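Local coordinates for protein endo-1,3-beta-glucanase, family GH16 (Zobellia galactanivorans, PDB 5FUI) that probably degrades beta-1,3-glucans such as laminarin, here represented by its C-terminal family 6 carbohydrate-binding module, which binds laminarin, at residues Tyr38-Asn41 with Gly42-Met45. Residues are numbered along the deposited sequence; the frame is centred on the assembly and turned at random.
With APY (2-aminomethyl-pyridine), chain D; APY (2-aminomethyl-pyridine), chain C.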
loop_
_atom_site.group_PDB
_atom_site.type_symbol
_atom_site.label_atom_id
_atom_site.label_comp_id
_atom_site.label_asym_id
_atom_site.label_seq_id
_atom_site.Cartn_x
_atom_site.Cartn_y
_atom_site.Cartn_z
ATOM N N TYR A 38 2.980 -13.008 -1.081
ATOM C CA TYR A 38 1.983 -14.070 -0.900
ATOM C C TYR A 38 0.625 -13.428 -0.507
ATOM O O TYR A 38 -0.118 -13.871 0.384
ATOM C CB TYR A 38 2.428 -15.103 0.165
ATOM C CG TYR A 38 3.746 -15.727 -0.237
ATOM C CD1 TYR A 38 3.768 -16.713 -1.254
ATOM C CD2 TYR A 38 4.953 -15.184 0.206
ATOM C CE1 TYR A 38 4.991 -17.233 -1.736
ATOM C CE2 TYR A 38 6.191 -15.728 -0.188
ATOM C CZ TYR A 38 6.200 -16.704 -1.216
ATOM O OH TYR A 38 7.461 -17.192 -1.628
ATOM N N ILE A 39 0.255 -12.416 -1.298
ATOM C CA ILE A 39 -0.958 -11.656 -1.100
ATOM C C ILE A 39 -2.042 -12.273 -1.994
ATOM O O ILE A 39 -1.843 -12.516 -3.173
ATOM C CB ILE A 39 -0.716 -10.163 -1.474
ATOM C CG1 ILE A 39 0.499 -9.601 -0.698
ATOM C CG2 ILE A 39 -2.040 -9.351 -1.221
ATOM C CD1 ILE A 39 0.613 -8.060 -0.859
ATOM N N ASN A 40 -3.144 -12.597 -1.339
ATOM C CA ASN A 40 -4.273 -13.242 -1.980
ATOM C C ASN A 40 -5.486 -12.328 -2.045
ATOM O O ASN A 40 -5.474 -11.266 -1.478
ATOM C CB ASN A 40 -4.654 -14.527 -1.218
ATOM C CG ASN A 40 -3.544 -15.528 -1.209
ATOM O OD1 ASN A 40 -3.274 -16.118 -0.156
ATOM N ND2 ASN A 40 -2.959 -15.777 -2.289
ATOM N N ASN A 41 -6.534 -12.746 -2.725
ATOM C CA ASN A 41 -7.805 -12.008 -2.631
ATOM C C ASN A 41 -8.162 -11.988 -1.127
ATOM O O ASN A 41 -8.155 -13.050 -0.488
ATOM C CB ASN A 41 -8.901 -12.818 -3.356
ATOM C CG ASN A 41 -8.755 -12.812 -4.862
ATOM O OD1 ASN A 41 -7.746 -12.484 -5.402
ATOM N ND2 ASN A 41 -9.870 -13.095 -5.561
ATOM N N GLY A 42 -8.574 -10.841 -0.611
ATOM C CA GLY A 42 -9.020 -10.761 0.755
ATOM C C GLY A 42 -7.949 -10.622 1.814
ATOM O O GLY A 42 -8.236 -10.376 3.012
ATOM N N SER A 43 -6.652 -10.720 1.408
ATOM C CA SER A 43 -5.538 -10.289 2.282
ATOM C C SER A 43 -5.617 -8.768 2.531
ATOM O O SER A 43 -6.173 -8.032 1.736
ATOM C CB SER A 43 -4.237 -10.556 1.559
ATOM O OG SER A 43 -4.076 -11.946 1.293
ATOM N N TRP A 44 -5.068 -8.330 3.670
ATOM C CA TRP A 44 -4.974 -6.933 3.955
ATOM C C TRP A 44 -3.918 -6.622 4.960
ATOM O O TRP A 44 -3.386 -7.544 5.645
ATOM C CB TRP A 44 -6.340 -6.332 4.414
ATOM C CG TRP A 44 -6.970 -7.095 5.592
ATOM C CD1 TRP A 44 -7.880 -8.141 5.562
ATOM C CD2 TRP A 44 -6.621 -6.912 7.018
ATOM N NE1 TRP A 44 -8.158 -8.591 6.844
ATOM C CE2 TRP A 44 -7.376 -7.899 7.763
ATOM C CE3 TRP A 44 -5.686 -6.090 7.715
ATOM C CZ2 TRP A 44 -7.260 -8.025 9.120
ATOM C CZ3 TRP A 44 -5.638 -6.204 9.137
ATOM C CH2 TRP A 44 -6.417 -7.145 9.790
ATOM N N MET A 45 -3.603 -5.334 5.087
ATOM C CA MET A 45 -2.613 -4.878 6.071
ATOM C C MET A 45 -3.118 -3.582 6.642
ATOM O O MET A 45 -3.683 -2.759 5.896
ATOM C CB MET A 45 -1.261 -4.653 5.429
ATOM C CG MET A 45 -0.620 -5.871 4.798
ATOM S SD MET A 45 -1.138 -6.115 3.013
ATOM C CE MET A 45 -0.107 -4.939 2.240
HETATM N N APY D . 2.361 -17.747 -6.656
HETATM C CM APY D . 2.834 -17.048 -5.421
HETATM C C2 APY D . 1.720 -16.253 -4.736
HETATM C C3 APY D . 1.009 -16.854 -3.630
HETATM C C4 APY D . -0.016 -16.125 -2.970
HETATM C C5 APY D . -0.251 -14.821 -3.555
HETATM C C6 APY D . 0.405 -14.265 -4.632
HETATM N N1 APY D . 1.410 -14.970 -5.220
HETATM N N APY C . -9.008 -1.338 6.173
HETATM C CM APY C . -8.068 -2.368 5.775
HETATM C C2 APY C . -8.557 -3.290 6.879
HETATM C C3 APY C . -9.474 -4.264 6.565
HETATM C C4 APY C . -10.024 -5.096 7.570
HETATM C C5 APY C . -9.693 -4.842 8.913
HETATM C C6 APY C . -8.778 -3.850 9.227
HETATM N N1 APY C . -8.271 -3.063 8.211
#
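Asn40 and Ser43 close a type II beta turn in the loop that leads into strand 44-52 of the CBM6 beta-sandwich. Ser43 N donates to Asn40 O over 3.2 Å, arriving well above the carbonyl plane, 54° out of it. A second bond runs the other way: Asn40 N donates to Ser43 OG at 2.9 Å, fairly straight at 156°. Ser43 OG stands beside its own backbone N (chi1 -62°), which swings the hydroxyl back across the turn to meet that N-H. Next to this pair, the CG2 branch of Ile39 packs on Ser43 CB at 3.7 Å, while its CD1 reaches only loosely toward Met45 CE. At the corner, Gly42 takes a positive phi, where a CB would collide with Asn41 O.

Tyr38 and Trp44, toward the two ends of this stretch, border separate pockets, each holding a 2-aminomethyl-pyridine. The Tyr38 ring meets one pyridine obliquely, its CD1 3.6 Å from C3 of that molecule. At the other pocket, Trp44 lays one indole face against the second molecule, whose C4 sits 3.8 Å above the ring plane, over its centre. This aromatic platform is consistent with sugar binding in family 6 modules; with an alanine in place of Trp44 the indole face is gone, and the pyridine would probably be left free to shift. Tyr117 meets the Trp44 ring with the planes at about 30°, and Asp76 OD2 is hydrogen-bonded to the 2-aminomethyl-pyridine of this pocket.

Strand 110-118 and the loop after it add further bonds to the turn: Ser118 OG also bonds Asn40 O, and the Asn41 side chain is held through OD1 by Gly121 N. Ser43 OG, already accepting from Asn40 N, is hydrogen-bonded as well to Asp23 O.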